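Local coordinates for protein ochratoxinase (Aspergillus niger, PDB 4C65) that hydrolyses ochratoxin A to ochratoxin alpha and L-phenylalanine, as a zinc-dependent carboxypeptidase of the amidohydrolase superfamily, at residues Asp81-Leu86 against Phe153-Gly158; Gly172-Gly177 against Val192-Arg197. All coordinates share one frame; numbering follows the deposited sequence.

Overall arrangement
Contact 1 joins the region of helix 83-87 to the loop that enters helix 157-164. Contact 2 comes later in the chain. It sets the loop between helix 157-164 and strand 179-181 against helix 185-198. Helix 157-164 begins within contact 1 and runs on toward the loop of contact 2. Both sit on the same side of the chain's centre, with their own centres 18 Å apart. Their nearest atoms are about 7 Å apart, and they do not touch within one chain. Between subunits they do meet: Tyr173 OH makes a weak hydrogen bond to Leu86 O of a neighbouring subunit, and Arg197 bonds to Leu155 O of another. Both contacts thus belong to interfaces of the homooctamer.

Contact 1 of 2, residues Asp81-Leu86 against Phe153-Gly158; sequences DYTSGL and FALPAG
Asp81 reaches over to Ala154, and Thr83 and Leu86 meet Leu155 beside it. From CB, which points toward segment 153-158, the Asp81 side chain runs to CG and then forks. CG sits between the backbone N and the carbonyl carbon, chi1 68°, and this turns the carboxylate back over its own chain. OD1 takes two bonds there. Thr83 N lies 2.8 Å from Asp81 OD1 and comes from above the carboxylate plane, 53° out of it. Thr83 OG1 donates to Asp81 OD1 at 2.6 Å from the syn side, much closer to the plane. The bond from Thr83 N caps the turn that leads into the helix; the one from Thr83 OG1 helps hold the carboxylate in place. The other branch faces Ala154. Asp81 OD2 rests 3.8 Å from Ala154 CB. One water links the segments: it donates to Asp81 OD2 at 2.8 Å and accepts from Ala154 N at 2.9 Å. Tyr78 of a neighbouring subunit also bonds to OD2, and Tyr79 of the same neighbouring subunit packs on Asp81, Ala154 and Leu155. Next to the polar group the contact is apolar. Leu155 CD1 lies 3.9 Å from Leu86 CD1 and 4.2 Å from Thr83 CG2. No direct hydrogen bond joins the two segments. The carboxylate is gripped at both oxygens, which would probably favour its charged form. The chemistry implies a water-bridged polar seam beside a small apolar patch, completed by another subunit.

Contact 2 of 2, residues Gly172-Gly177 against Val192-Arg197; sequences GYWGAG and VRLQIR
The Trp174 indole and the Leu194 side chain cross at about a right angle. CZ3, on the six-membered ring of Trp174, lies 4.0 Å from Leu194 CD2, and the methyl meets the ring obliquely. The indole carbon CG is anti to the backbone N, chi1 179°, which carries the ring out to the helix. Pro169 of the same chain and Gly158 of a neighbouring subunit also pack on Trp174, and its NE1 bonds to Met167 O. The second flat group is the Gln195 amide. Both its ends are used: OE1 accepts from Ala141 N, and NE2 donates to Ala191 O. Gln195 NE2 also donates to a water at 2.7 Å, and that water makes a weak bond to Gly175 O. A second water donates to Gly175 O and to Leu194 O, at 2.6 Å each. Gly175 O thus takes two waters, which fill in for the direct hydrogen bonds that the segments lack. The backbones come close here, with 6.1 Å between Gly175 CA and Leu194 CA. Gly175 is the third residue of a type II beta turn from Tyr173 to Ala176, where a positive phi, here 78°, is usual. Gln195 also touches Ile203, next to the zinc ligand Lys204. A helix lying against strands 142-144 and 203-206, with a loop packed on its flank, fits an outer helix of the amidohydrolase TIM barrel.

Contact 1 of 2, residues Asp81-Leu86 against Phe153-Gly158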
loop_
_atom_site.group_PDB
_atom_site.type_symbol
_atom_site.label_atom_id
_atom_site.label_comp_id
_atom_site.label_asym_id
_atom_site.label_seq_id
_atom_site.Cartn_x
_atom_site.Cartn_y
_atom_site.Cartn_z
ATOM N N ASP A 81 -28.028 -9.766 3.338
ATOM C CA ASP A 81 -27.459 -10.163 2.052
ATOM C C ASP A 81 -26.033 -10.728 2.214
ATOM O O ASP A 81 -25.626 -11.102 3.318
ATOM C CB ASP A 81 -27.499 -8.988 1.068
ATOM C CG ASP A 81 -26.570 -7.851 1.461
ATOM O OD1 ASP A 81 -25.817 -7.973 2.449
ATOM O OD2 ASP A 81 -26.594 -6.821 0.775
ATOM N N TYR A 82 -25.271 -10.783 1.120
ATOM C CA TYR A 82 -23.906 -11.307 1.149
ATOM C C TYR A 82 -22.910 -10.466 1.966
ATOM O O TYR A 82 -21.751 -10.872 2.140
ATOM C CB TYR A 82 -23.378 -11.499 -0.280
ATOM C CG TYR A 82 -23.918 -12.701 -1.025
ATOM C CD1 TYR A 82 -24.535 -13.769 -0.351
ATOM C CD2 TYR A 82 -23.748 -12.805 -2.424
ATOM C CE1 TYR A 82 -24.989 -14.883 -1.045
ATOM C CE2 TYR A 82 -24.194 -13.926 -3.125
ATOM C CZ TYR A 82 -24.817 -14.955 -2.436
ATOM O OH TYR A 82 -25.264 -16.054 -3.135
ATOM N N THR A 83 -23.351 -9.313 2.479
ATOM C CA THR A 83 -22.526 -8.505 3.366
ATOM C C THR A 83 -22.117 -9.307 4.601
ATOM O O THR A 83 -21.050 -9.075 5.149
ATOM C CB THR A 83 -23.230 -7.185 3.779
ATOM O OG1 THR A 83 -23.661 -6.484 2.603
ATOM C CG2 THR A 83 -22.299 -6.283 4.564
ATOM N N SER A 84 -22.971 -10.242 5.052
ATOM C CA SER A 84 -22.672 -10.991 6.267
ATOM C C SER A 84 -21.497 -11.912 6.047
ATOM O O SER A 84 -20.749 -12.202 6.965
ATOM C CB SER A 84 -23.898 -11.766 6.790
ATOM O OG SER A 84 -24.335 -12.737 5.872
ATOM N N GLY A 85 -21.314 -12.360 4.825
ATOM C CA GLY A 85 -20.172 -13.223 4.499
ATOM C C GLY A 85 -18.871 -12.484 4.723
ATOM O O GLY A 85 -17.891 -13.075 5.151
ATOM N N LEU A 86 -18.862 -11.190 4.403
ATOM C CA LEU A 86 -17.674 -10.359 4.554
ATOM C C LEU A 86 -17.505 -9.930 6.003
ATOM O O LEU A 86 -16.402 -9.955 6.531
ATOM C CB LEU A 86 -17.761 -9.140 3.648
ATOM C CG LEU A 86 -16.575 -8.187 3.612
ATOM C CD1 LEU A 86 -16.446 -7.549 2.243
ATOM C CD2 LEU A 86 -16.660 -7.099 4.667
ATOM N N PHE A 153 -23.024 -6.265 -4.135
ATOM C CA PHE A 153 -23.350 -5.015 -4.821
ATOM C C PHE A 153 -23.642 -3.867 -3.892
ATOM O O PHE A 153 -23.431 -2.728 -4.255
ATOM C CB PHE A 153 -24.542 -5.215 -5.740
ATOM C CG PHE A 153 -24.216 -5.976 -6.981
ATOM C CD1 PHE A 153 -24.144 -7.351 -6.974
ATOM C CD2 PHE A 153 -24.016 -5.313 -8.178
ATOM C CE1 PHE A 153 -23.858 -8.061 -8.133
ATOM C CE2 PHE A 153 -23.741 -6.026 -9.336
ATOM C CZ PHE A 153 -23.644 -7.397 -9.305
ATOM N N ALA A 154 -24.124 -4.150 -2.693
ATOM C CA ALA A 154 -24.428 -3.079 -1.736
ATOM C C ALA A 154 -23.197 -2.414 -1.139
ATOM O O ALA A 154 -23.305 -1.318 -0.590
ATOM C CB ALA A 154 -25.318 -3.586 -0.630
ATOM N N LEU A 155 -22.043 -3.072 -1.230
ATOM C CA LEU A 155 -20.792 -2.490 -0.767
ATOM C C LEU A 155 -20.045 -1.835 -1.934
ATOM O O LEU A 155 -20.170 -2.285 -3.065
ATOM C CB LEU A 155 -19.920 -3.564 -0.116
ATOM C CG LEU A 155 -20.355 -4.007 1.268
ATOM C CD1 LEU A 155 -19.387 -5.056 1.756
ATOM C CD2 LEU A 155 -20.417 -2.831 2.242
ATOM N N PRO A 156 -19.239 -0.808 -1.664
ATOM C CA PRO A 156 -18.460 -0.265 -2.744
ATOM C C PRO A 156 -17.414 -1.262 -3.207
ATOM O O PRO A 156 -17.048 -2.193 -2.471
ATOM C CB PRO A 156 -17.821 0.977 -2.145
ATOM C CG PRO A 156 -18.558 1.260 -0.884
ATOM C CD PRO A 156 -19.058 -0.054 -0.415
ATOM N N ALA A 157 -16.949 -1.087 -4.433
ATOM C CA ALA A 157 -16.201 -2.132 -5.096
ATOM C C ALA A 157 -14.821 -2.351 -4.492
ATOM O O ALA A 157 -14.314 -3.469 -4.499
ATOM C CB ALA A 157 -16.104 -1.819 -6.590
ATOM N N GLY A 158 -14.201 -1.296 -3.976
ATOM C CA GLY A 158 -12.866 -1.433 -3.376
ATOM C C GLY A 158 -12.841 -2.330 -2.141
ATOM O O GLY A 158 -11.908 -3.125 -1.956
HETATM O O HOH W 1 -25.388 -6.596 -1.743
#

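Contact 2 of 2, residues Gly172-Gly177 against Val192-Arg197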
loop_
_atom_site.group_PDB
_atom_site.type_symbol
_atom_site.label_atom_id
_atom_site.label_comp_id
_atom_site.label_asym_id
_atom_site.label_seq_id
_atom_site.Cartn_x
_atom_site.Cartn_y
_atom_site.Cartn_z
ATOM N N GLY A 172 -3.988 -11.200 6.698
ATOM C CA GLY A 172 -5.420 -11.320 6.976
ATOM C C GLY A 172 -6.110 -12.390 6.162
ATOM O O GLY A 172 -7.209 -12.207 5.657
ATOM N N TYR A 173 -5.467 -13.538 6.052
ATOM C CA TYR A 173 -6.089 -14.718 5.419
ATOM C C TYR A 173 -6.567 -14.385 4.004
ATOM O O TYR A 173 -7.663 -14.746 3.602
ATOM C CB TYR A 173 -7.192 -15.301 6.336
ATOM C CG TYR A 173 -6.642 -15.576 7.716
ATOM C CD1 TYR A 173 -5.766 -16.636 7.933
ATOM C CD2 TYR A 173 -6.955 -14.749 8.796
ATOM C CE1 TYR A 173 -5.226 -16.867 9.178
ATOM C CE2 TYR A 173 -6.424 -14.980 10.059
ATOM C CZ TYR A 173 -5.542 -16.023 10.251
ATOM O OH TYR A 173 -4.983 -16.282 11.501
ATOM N N TRP A 174 -5.713 -13.669 3.282
ATOM C CA TRP A 174 -5.969 -13.297 1.898
ATOM C C TRP A 174 -6.137 -14.562 1.080
ATOM O O TRP A 174 -5.435 -15.540 1.306
ATOM C CB TRP A 174 -4.782 -12.470 1.382
ATOM C CG TRP A 174 -4.847 -12.006 -0.044
ATOM C CD1 TRP A 174 -5.491 -10.904 -0.524
ATOM C CD2 TRP A 174 -4.225 -12.625 -1.166
ATOM N NE1 TRP A 174 -5.306 -10.797 -1.870
ATOM C CE2 TRP A 174 -4.527 -11.840 -2.295
ATOM C CE3 TRP A 174 -3.427 -13.747 -1.322
ATOM C CZ2 TRP A 174 -4.059 -12.137 -3.541
ATOM C CZ3 TRP A 174 -2.962 -14.051 -2.577
ATOM C CH2 TRP A 174 -3.288 -13.255 -3.675
ATOM N N GLY A 175 -7.096 -14.554 0.170
ATOM C CA GLY A 175 -7.341 -15.691 -0.693
ATOM C C GLY A 175 -8.103 -16.834 -0.027
ATOM O O GLY A 175 -8.208 -17.909 -0.616
ATOM N N ALA A 176 -8.659 -16.602 1.175
ATOM C CA ALA A 176 -9.384 -17.669 1.882
ATOM C C ALA A 176 -10.707 -17.234 2.481
ATOM O O ALA A 176 -10.934 -17.336 3.685
ATOM C CB ALA A 176 -8.506 -18.283 2.926
ATOM N N GLY A 177 -11.599 -16.753 1.626
ATOM C CA GLY A 177 -12.949 -16.379 2.028
ATOM C C GLY A 177 -14.000 -17.206 1.314
ATOM O O GLY A 177 -13.691 -18.139 0.602
ATOM N N VAL A 192 -8.494 -20.017 -9.292
ATOM C CA VAL A 192 -8.650 -21.462 -9.155
ATOM C C VAL A 192 -7.545 -22.011 -8.238
ATOM O O VAL A 192 -7.811 -22.794 -7.325
ATOM C CB VAL A 192 -8.596 -22.172 -10.512
ATOM C CG1 VAL A 192 -8.610 -23.688 -10.321
ATOM C CG2 VAL A 192 -9.772 -21.767 -11.375
ATOM N N ARG A 193 -6.306 -21.578 -8.481
ATOM C CA ARG A 193 -5.166 -22.077 -7.727
ATOM C C ARG A 193 -5.287 -21.765 -6.234
ATOM O O ARG A 193 -4.945 -22.590 -5.399
ATOM C CB ARG A 193 -3.884 -21.514 -8.301
ATOM C CG ARG A 193 -3.556 -22.088 -9.665
ATOM C CD ARG A 193 -2.503 -21.275 -10.413
ATOM N NE ARG A 193 -2.368 -21.766 -11.787
ATOM C CZ ARG A 193 -1.438 -21.375 -12.650
ATOM N NH1 ARG A 193 -0.518 -20.511 -12.307
ATOM N NH2 ARG A 193 -1.412 -21.902 -13.852
ATOM N N LEU A 194 -5.828 -20.605 -5.890
ATOM C CA LEU A 194 -6.001 -20.260 -4.486
ATOM C C LEU A 194 -7.007 -21.176 -3.783
ATOM O O LEU A 194 -6.900 -21.413 -2.578
ATOM C CB LEU A 194 -6.446 -18.822 -4.344
ATOM C CG LEU A 194 -5.398 -17.729 -4.548
ATOM C CD1 LEU A 194 -6.089 -16.388 -4.718
ATOM C CD2 LEU A 194 -4.440 -17.659 -3.376
ATOM N N GLN A 195 -7.977 -21.723 -4.510
ATOM C CA GLN A 195 -8.903 -22.663 -3.874
ATOM C C GLN A 195 -8.230 -24.008 -3.694
ATOM O O GLN A 195 -8.332 -24.624 -2.625
ATOM C CB GLN A 195 -10.191 -22.811 -4.682
ATOM C CG GLN A 195 -10.861 -21.501 -5.049
ATOM C CD GLN A 195 -10.671 -20.414 -4.005
ATOM O OE1 GLN A 195 -10.941 -20.609 -2.820
ATOM N NE2 GLN A 195 -10.285 -19.215 -4.470
ATOM N N ILE A 196 -7.531 -24.478 -4.722
ATOM C CA ILE A 196 -6.775 -25.737 -4.598
ATOM C C ILE A 196 -5.816 -25.621 -3.410
ATOM O O ILE A 196 -5.651 -26.572 -2.650
ATOM C CB ILE A 196 -5.952 -26.050 -5.849
ATOM C CG1 ILE A 196 -6.854 -26.213 -7.080
ATOM C CG2 ILE A 196 -5.120 -27.293 -5.636
ATOM C CD1 ILE A 196 -7.740 -27.439 -7.039
ATOM N N ARG A 197 -5.194 -24.450 -3.276
ATOM C CA ARG A 197 -4.282 -24.167 -2.159
ATOM C C ARG A 197 -4.881 -24.504 -0.795
ATOM O O ARG A 197 -4.179 -25.059 0.050
ATOM C CB ARG A 197 -3.853 -22.719 -2.151
ATOM C CG ARG A 197 -2.662 -22.420 -1.258
ATOM C CD ARG A 197 -2.270 -20.968 -1.401
ATOM N NE ARG A 197 -1.008 -20.721 -0.756
ATOM C CZ ARG A 197 -0.818 -20.634 0.550
ATOM N NH1 ARG A 197 -1.827 -20.635 1.402
ATOM N NH2 ARG A 197 0.400 -20.493 0.986
HETATM O O HOH W 2 -6.129 -19.474 -1.069
HETATM O O HOH W 3 -9.811 -17.186 -2.777
#